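Local coordinates for protein TRAP dicarboxylate transporter-DctP subunit (Desulfovibrio salexigens, PDB 4N6D) that probably captures an organic solute, perhaps a dicarboxylate, in the periplasm and hands it to a TRAP-type membrane transporter, at residues 331-334 / 335-339; 278-282 / 283-287; 251-254 / 255-259. All blocks are in the same frame, centred on the assembly; numbering follows the deposited sequence.

Interaction 1: residues 331-334 / 335-339; sequences ELRI and KYEGK
Arg333 sends CG anti to its main-chain N (chi1 -170°) and Glu337, one turn later, turns CG beside its own N, a pairing that brings the two side chains together along the helix. A bend at chi3 of Arg333 (65°) then presents the guanidinium edge, and NH1 bonds Glu337 OE1 at 3.1 Å. The oxygen lies in the guanidinium plane, while the donor meets it from above the carboxylate plane; the two flat groups stand 82° apart. The aliphatic stem of the arginine also packs here, its CG 3.7 Å from Glu337 CD. Lys339, folded at chi2, curls back so that NZ comes within 2.6 Å of the same Glu337 OE1, on its anti side. One oxygen is thus gripped by two cations, Arg333 NH1 and Lys339 NZ, which stand 3.3 Å apart, both turned to the one carboxylate oxygen that they share. Glu337 OE2 is held by Ser119 and Thr115, and Arg333 NH2 has a second acid in Glu330, so both ends of the pair are anchored. Beneath, the backbone bonds run Glu337 N to Arg333 O and Gly338 N to Ile334 O, both 2.8 Å. Alongside, Lys335 CG lies 4.1 Å above the plane of the Tyr336 ring, over its centre, while Lys335 NZ and Tyr336 OH both engage Asp126 of helix 117-131. Together Arg333, Glu337 and Lys339 make a salt-bridge network built on an i to i+4 pair, near the C-terminal end of helix 322-337 where it packs on helix 117-131.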
loop_
_atom_site.group_PDB
_atom_site.type_symbol
_atom_site.label_atom_id
_atom_site.label_comp_id
_atom_site.label_asym_id
_atom_site.label_seq_id
_atom_site.Cartn_x
_atom_site.Cartn_y
_atom_site.Cartn_z
ATOM N N GLU A 331 -5.801 -17.008 3.699
ATOM C CA GLU A 331 -6.706 -17.216 4.820
ATOM C C GLU A 331 -7.112 -15.857 5.397
ATOM O O GLU A 331 -8.285 -15.634 5.695
ATOM C CB GLU A 331 -6.060 -18.102 5.891
ATOM C CG GLU A 331 -6.914 -18.269 7.169
ATOM C CD GLU A 331 -6.312 -19.192 8.205
ATOM O OE1 GLU A 331 -5.098 -19.477 8.134
ATOM O OE2 GLU A 331 -7.072 -19.660 9.095
ATOM N N LEU A 332 -6.145 -14.959 5.548
ATOM C CA LEU A 332 -6.407 -13.622 6.066
ATOM C C LEU A 332 -7.240 -12.785 5.089
ATOM O O LEU A 332 -8.105 -12.016 5.519
ATOM C CB LEU A 332 -5.088 -12.917 6.412
ATOM C CG LEU A 332 -4.364 -13.560 7.596
ATOM C CD1 LEU A 332 -2.953 -13.009 7.678
ATOM C CD2 LEU A 332 -5.105 -13.301 8.903
ATOM N N ARG A 333 -6.996 -12.925 3.786
ATOM C CA ARG A 333 -7.803 -12.216 2.802
ATOM C C ARG A 333 -9.290 -12.598 2.946
ATOM O O ARG A 333 -10.183 -11.746 2.969
ATOM C CB ARG A 333 -7.339 -12.538 1.364
ATOM C CG ARG A 333 -8.010 -11.626 0.314
ATOM C CD ARG A 333 -7.719 -12.029 -1.126
ATOM N NE ARG A 333 -8.293 -13.326 -1.415
ATOM C CZ ARG A 333 -9.572 -13.548 -1.683
ATOM N NH1 ARG A 333 -10.443 -12.546 -1.755
ATOM N NH2 ARG A 333 -9.981 -14.788 -1.903
ATOM N N ILE A 334 -9.544 -13.902 2.995
ATOM C CA ILE A 334 -10.913 -14.367 3.152
ATOM C C ILE A 334 -11.518 -13.860 4.473
ATOM O O ILE A 334 -12.703 -13.510 4.541
ATOM C CB ILE A 334 -10.978 -15.890 3.059
ATOM C CG1 ILE A 334 -10.579 -16.324 1.661
ATOM C CG2 ILE A 334 -12.399 -16.393 3.327
ATOM C CD1 ILE A 334 -10.378 -17.827 1.506
ATOM N N LYS A 335 -10.731 -13.859 5.538
ATOM C CA LYS A 335 -11.234 -13.354 6.818
ATOM C C LYS A 335 -11.777 -11.918 6.698
ATOM O O LYS A 335 -12.794 -11.571 7.307
ATOM C CB LYS A 335 -10.104 -13.385 7.860
ATOM C CG LYS A 335 -10.450 -12.835 9.237
ATOM C CD LYS A 335 -9.183 -12.944 10.106
ATOM C CE LYS A 335 -9.338 -12.390 11.507
ATOM N NZ LYS A 335 -7.974 -12.390 12.160
ATOM N N TYR A 336 -11.096 -11.081 5.928
ATOM C CA TYR A 336 -11.428 -9.663 5.885
ATOM C C TYR A 336 -12.272 -9.258 4.689
ATOM O O TYR A 336 -12.881 -8.171 4.699
ATOM C CB TYR A 336 -10.142 -8.809 5.985
ATOM C CG TYR A 336 -9.541 -8.914 7.367
ATOM C CD1 TYR A 336 -10.219 -8.430 8.465
ATOM C CD2 TYR A 336 -8.305 -9.509 7.581
ATOM C CE1 TYR A 336 -9.703 -8.557 9.736
ATOM C CE2 TYR A 336 -7.777 -9.641 8.851
ATOM C CZ TYR A 336 -8.482 -9.153 9.929
ATOM O OH TYR A 336 -7.965 -9.267 11.196
ATOM N N GLU A 337 -12.343 -10.134 3.680
ATOM C CA GLU A 337 -13.096 -9.836 2.457
ATOM C C GLU A 337 -14.185 -10.827 2.188
ATOM O O GLU A 337 -15.245 -10.449 1.707
ATOM C CB GLU A 337 -12.226 -9.886 1.196
ATOM C CG GLU A 337 -11.008 -9.078 1.233
ATOM C CD GLU A 337 -10.366 -8.861 -0.133
ATOM O OE1 GLU A 337 -10.752 -9.490 -1.151
ATOM O OE2 GLU A 337 -9.457 -8.022 -0.167
ATOM N N GLY A 338 -13.904 -12.094 2.479
ATOM C CA GLY A 338 -14.673 -13.214 1.952
ATOM C C GLY A 338 -15.970 -12.813 1.275
ATOM O O GLY A 338 -16.790 -12.153 1.909
ATOM N N LYS A 339 -16.174 -13.247 0.024
ATOM C CA LYS A 339 -17.428 -12.969 -0.704
ATOM C C LYS A 339 -18.383 -14.146 -0.731
ATOM O O LYS A 339 -19.552 -13.980 -1.095
ATOM C CB LYS A 339 -17.164 -12.585 -2.168
ATOM C CG LYS A 339 -16.509 -11.239 -2.345
ATOM C CD LYS A 339 -15.070 -11.349 -1.964
ATOM C CE LYS A 339 -14.294 -10.109 -2.332
ATOM N NZ LYS A 339 -12.897 -10.458 -2.204
#

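Interaction 2: residues 278-282 / 283-287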
loop_
_atom_site.group_PDB
_atom_site.type_symbol
_atom_site.label_atom_id
_atom_site.label_comp_id
_atom_site.label_asym_id
_atom_site.label_seq_id
_atom_site.Cartn_x
_atom_site.Cartn_y
_atom_site.Cartn_z
ATOM N N LEU A 278 -13.681 8.651 -6.690
ATOM C CA LEU A 278 -14.479 8.097 -7.772
ATOM C C LEU A 278 -15.798 8.845 -7.920
ATOM O O LEU A 278 -16.231 9.119 -9.029
ATOM C CB LEU A 278 -14.741 6.620 -7.535
ATOM C CG LEU A 278 -13.501 5.725 -7.697
ATOM C CD1 LEU A 278 -13.803 4.305 -7.272
ATOM C CD2 LEU A 278 -13.000 5.751 -9.136
ATOM N N ALA A 279 -16.429 9.176 -6.797
ATOM C CA ALA A 279 -17.704 9.895 -6.855
ATOM C C ALA A 279 -17.475 11.278 -7.455
ATOM O O ALA A 279 -18.259 11.729 -8.289
ATOM C CB ALA A 279 -18.333 9.991 -5.480
ATOM N N TRP A 280 -16.392 11.946 -7.046
ATOM C CA TRP A 280 -16.053 13.263 -7.606
ATOM C C TRP A 280 -15.837 13.167 -9.123
ATOM O O TRP A 280 -16.372 13.961 -9.891
ATOM C CB TRP A 280 -14.810 13.806 -6.924
ATOM C CG TRP A 280 -14.262 15.113 -7.445
ATOM C CD1 TRP A 280 -14.560 16.364 -6.995
ATOM C CD2 TRP A 280 -13.287 15.281 -8.482
ATOM N NE1 TRP A 280 -13.838 17.306 -7.700
ATOM C CE2 TRP A 280 -13.047 16.661 -8.612
ATOM C CE3 TRP A 280 -12.585 14.394 -9.307
ATOM C CZ2 TRP A 280 -12.153 17.173 -9.542
ATOM C CZ3 TRP A 280 -11.696 14.913 -10.232
ATOM C CH2 TRP A 280 -11.485 16.281 -10.334
ATOM N N ALA A 281 -15.071 12.167 -9.539
ATOM C CA ALA A 281 -14.751 11.990 -10.942
ATOM C C ALA A 281 -15.993 11.637 -11.762
ATOM O O ALA A 281 -16.114 12.058 -12.912
ATOM C CB ALA A 281 -13.686 10.912 -11.097
ATOM N N LYS A 282 -16.892 10.833 -11.192
ATOM C CA LYS A 282 -18.108 10.467 -11.889
ATOM C C LYS A 282 -18.999 11.705 -12.066
ATOM O O LYS A 282 -19.562 11.945 -13.137
ATOM C CB LYS A 282 -18.854 9.368 -11.135
ATOM C CG LYS A 282 -19.927 8.725 -11.978
ATOM C CD LYS A 282 -20.648 7.587 -11.270
ATOM C CE LYS A 282 -21.536 6.850 -12.264
ATOM N NZ LYS A 282 -22.640 6.106 -11.605
ATOM N N ASP A 283 -19.114 12.499 -11.006
ATOM C CA ASP A 283 -19.930 13.711 -11.058
ATOM C C ASP A 283 -19.380 14.710 -12.073
ATOM O O ASP A 283 -20.141 15.332 -12.826
ATOM C CB ASP A 283 -19.995 14.342 -9.663
ATOM C CG ASP A 283 -20.864 15.578 -9.617
ATOM O OD1 ASP A 283 -22.064 15.462 -9.899
ATOM O OD2 ASP A 283 -20.343 16.654 -9.274
ATOM N N LYS A 284 -18.065 14.865 -12.111
ATOM C CA LYS A 284 -17.463 15.891 -12.953
ATOM C C LYS A 284 -17.247 15.467 -14.399
ATOM O O LYS A 284 -17.440 16.274 -15.314
ATOM C CB LYS A 284 -16.145 16.372 -12.361
ATOM C CG LYS A 284 -15.564 17.582 -13.094
ATOM C CD LYS A 284 -14.523 18.320 -12.262
ATOM C CE LYS A 284 -14.128 19.633 -12.936
ATOM N NZ LYS A 284 -12.932 20.226 -12.307
ATOM N N TYR A 285 -16.813 14.229 -14.605
ATOM C CA TYR A 285 -16.432 13.789 -15.949
ATOM C C TYR A 285 -17.099 12.512 -16.439
ATOM O O TYR A 285 -16.715 11.994 -17.482
ATOM C CB TYR A 285 -14.918 13.583 -16.028
ATOM C CG TYR A 285 -14.064 14.752 -15.562
ATOM C CD1 TYR A 285 -13.931 15.904 -16.327
ATOM C CD2 TYR A 285 -13.347 14.658 -14.382
ATOM C CE1 TYR A 285 -13.106 16.951 -15.895
ATOM C CE2 TYR A 285 -12.541 15.681 -13.946
ATOM C CZ TYR A 285 -12.422 16.812 -14.695
ATOM O OH TYR A 285 -11.599 17.814 -14.220
ATOM N N SER A 286 -18.098 12.023 -15.706
ATOM C CA SER A 286 -18.841 10.821 -16.084
ATOM C C SER A 286 -17.922 9.655 -16.416
ATOM O O SER A 286 -18.071 9.008 -17.456
ATOM C CB SER A 286 -19.760 11.097 -17.277
ATOM O OG SER A 286 -20.764 12.043 -16.952
ATOM N N ILE A 287 -16.974 9.383 -15.526
ATOM C CA ILE A 287 -16.094 8.260 -15.702
ATOM C C ILE A 287 -16.909 6.982 -15.649
ATOM O O ILE A 287 -18.013 6.947 -15.096
ATOM C CB ILE A 287 -14.964 8.232 -14.631
ATOM C CG1 ILE A 287 -15.541 8.123 -13.225
ATOM C CG2 ILE A 287 -14.080 9.474 -14.752
ATOM C CD1 ILE A 287 -14.581 7.539 -12.209
HETATM O O HOH W 1 -22.260 11.782 -14.028
#
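Trp280 and Tyr285 form an offset edge-to-face aromatic pair near the C-terminal end of the long helix 249-285, five residues apart. Trp280 takes CG anti to its backbone N (chi1 176°), a torsion that carries the indole forward along the helix; Tyr285 has CG beside its own N, and the two side chains lie next to each other, pointing the same way. The tyrosine edge turns toward the face of the six-membered ring, with planes at 75° and Tyr285 CE2 3.8 Å from Trp280 CH2. Lys284 runs extended alongside both rings: its CD packs 3.8 Å from Trp280 CZ2, and its CG lies over the centre of the Tyr285 ring, 3.5 Å above the plane. The phenol oxygen is bonded to Asn217, which ties the aromatic pair to the loop after helix 212-215; that helix also meets Leu278 and Trp280. Past the tyrosine the chain leaves helical geometry at Ser286, whose phi is positive, and Ile287 doubles back beneath the last turn. With CG1 placed between N and the carbonyl carbon (chi1 61°), Ile287 directs CD1 at the helix flank, 3.7 Å from Ala281 CB and 3.9 Å from Leu278 CD2, and its side chain crosses that of Leu278 at about a right angle. Ala281 and Ile287 are both buried, and this apolar contact lies just ahead of strand 288-290. The carbonyl of Lys282 accepts twice: from Ser286 N at 3.0 Å, which approaches from above the carbonyl plane, and from a water whose oxygen lies 2.8 Å from Lys282 O.

Interaction 3: residues 251-254 / 255-259; sequences VKKV and LNDLG
Lys253 reaches Asp257 one turn further along helix 249-285, in a classic i to i+4 salt bridge. From CB the lysine sets off away from the following turn, but CG, anti to the backbone N, already passes 3.7 Å from Asp257 OD2. The chain then runs extended as far as CE, which lies 4.0 Å from the same Asp257 OD2. Only the last torsion bends (chi4 -43°), and this hook turns the ammonium onto the acid, leaving NZ 2.7 Å from Asp257 OD2. The nitrogen comes in on the syn lone pair, the side of the other oxygen, although OD1 stays further off. Asp257 meets it by holding CG beside its own N (chi1 -74°), so that the carboxylate lies back over the preceding turn, Asp257 CG being 3.3 Å from Lys253 O. The backbone under the pair is regular: Asp257 N bonds Lys253 O at 2.9 Å. Another flank of the helix is apolar. Val254 CG1 touches Leu258 CD1 at 4.2 Å, and Val251 CG1 lies 4.3 Å from Leu255 CD1; of these, Val254, Leu255 and Leu258 pack on helix 43-58, Val254 against Arg58, Leu255 against Trp51 and Leu258 against Val55 and Arg58. Asn256, on yet another side, accepts a hydrogen bond from Lys140 on OD1, while Trp244 of helix 241-245 packs against Lys252, Leu255 and Asn256. The segment is therefore amphipathic, its apolar flank joining this helix to 43-58 and its charged pair lying at the exposed surface. Since a short, syn-oriented bond joins lysine and aspartate within a single helix, both are probably ionised, and the bridge ties successive turns to each other rather than one helix to another.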
loop_
_atom_site.group_PDB
_atom_site.type_symbol
_atom_site.label_atom_id
_atom_site.label_comp_id
_atom_site.label_asym_id
_atom_site.label_seq_id
_atom_site.Cartn_x
_atom_site.Cartn_y
_atom_site.Cartn_z
ATOM N N VAL A 251 2.327 3.857 28.753
ATOM C CA VAL A 251 2.504 4.391 27.406
ATOM C C VAL A 251 2.700 3.277 26.366
ATOM O O VAL A 251 2.120 3.323 25.274
ATOM C CB VAL A 251 3.678 5.411 27.359
ATOM C CG1 VAL A 251 3.931 5.871 25.934
ATOM C CG2 VAL A 251 3.368 6.605 28.238
ATOM N N LYS A 252 3.511 2.270 26.685
ATOM C CA LYS A 252 3.681 1.136 25.768
ATOM C C LYS A 252 2.350 0.474 25.475
ATOM O O LYS A 252 2.060 0.116 24.330
ATOM C CB LYS A 252 4.657 0.096 26.326
ATOM C CG LYS A 252 6.123 0.531 26.371
ATOM C CD LYS A 252 7.012 -0.662 26.695
ATOM C CE LYS A 252 8.490 -0.320 26.717
ATOM N NZ LYS A 252 9.250 -1.432 27.337
ATOM N N LYS A 253 1.510 0.319 26.500
ATOM C CA LYS A 253 0.204 -0.269 26.272
ATOM C C LYS A 253 -0.635 0.552 25.293
ATOM O O LYS A 253 -1.298 0.004 24.419
ATOM C CB LYS A 253 -0.552 -0.406 27.587
ATOM C CG LYS A 253 -1.894 -1.059 27.380
ATOM C CD LYS A 253 -2.644 -1.252 28.671
ATOM C CE LYS A 253 -3.714 -2.319 28.512
ATOM N NZ LYS A 253 -4.473 -2.221 27.258
ATOM N N VAL A 254 -0.634 1.873 25.438
ATOM C CA VAL A 254 -1.352 2.710 24.491
ATOM C C VAL A 254 -0.859 2.462 23.078
ATOM O O VAL A 254 -1.649 2.295 22.154
ATOM C CB VAL A 254 -1.207 4.202 24.844
ATOM C CG1 VAL A 254 -1.766 5.071 23.749
ATOM C CG2 VAL A 254 -1.909 4.506 26.165
ATOM N N LEU A 255 0.454 2.450 22.891
ATOM C CA LEU A 255 0.989 2.295 21.541
ATOM C C LEU A 255 0.757 0.888 20.995
ATOM O O LEU A 255 0.562 0.700 19.805
ATOM C CB LEU A 255 2.471 2.649 21.513
ATOM C CG LEU A 255 2.786 4.120 21.238
ATOM C CD1 LEU A 255 2.049 5.081 22.130
ATOM C CD2 LEU A 255 4.287 4.336 21.362
ATOM N N ASN A 256 0.800 -0.099 21.870
ATOM C CA ASN A 256 0.569 -1.472 21.480
ATOM C C ASN A 256 -0.870 -1.628 21.040
ATOM O O ASN A 256 -1.144 -2.213 19.993
ATOM C CB ASN A 256 0.852 -2.416 22.638
ATOM C CG ASN A 256 2.308 -2.769 22.753
ATOM O OD1 ASN A 256 3.039 -2.711 21.775
ATOM N ND2 ASN A 256 2.733 -3.162 23.944
ATOM N N ASP A 257 -1.798 -1.096 21.832
ATOM C CA ASP A 257 -3.215 -1.186 21.474
ATOM C C ASP A 257 -3.541 -0.480 20.161
ATOM O O ASP A 257 -4.421 -0.906 19.397
ATOM C CB ASP A 257 -4.086 -0.614 22.590
ATOM C CG ASP A 257 -4.166 -1.530 23.805
ATOM O OD1 ASP A 257 -3.782 -2.699 23.696
ATOM O OD2 ASP A 257 -4.623 -1.078 24.861
ATOM N N LEU A 258 -2.822 0.599 19.862
ATOM C CA LEU A 258 -3.023 1.289 18.595
ATOM C C LEU A 258 -2.516 0.547 17.348
ATOM O O LEU A 258 -2.774 0.964 16.229
ATOM C CB LEU A 258 -2.384 2.681 18.629
ATOM C CG LEU A 258 -3.264 3.749 19.246
ATOM C CD1 LEU A 258 -2.414 4.957 19.640
ATOM C CD2 LEU A 258 -4.408 4.138 18.298
ATOM N N GLY A 259 -1.775 -0.538 17.506
ATOM C CA GLY A 259 -1.202 -1.163 16.320
ATOM C C GLY A 259 -2.278 -1.668 15.363
ATOM O O GLY A 259 -2.337 -1.287 14.188
#

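Interactions 3 and 2 sit near the two ends of one helix, 249-285, with centres 40 Å apart and nearest atoms about 25 Å apart. Interaction 1, on helix 322-337, comes last in the chain and stays clear of both, its nearest atoms about 10 Å from interaction 3 and about 15 Å from interaction 2. A bridge to the long helix nevertheless exists: Tyr336 of interaction 1 bonds Arg260, the residue directly after segment 255-259. A bound triiodobenzene dicarboxylate, the phasing compound, lies about 12 Å from the side chain of Val254 in interaction 3. All three are local helical contacts within the scaffold of the open solute-binding protein.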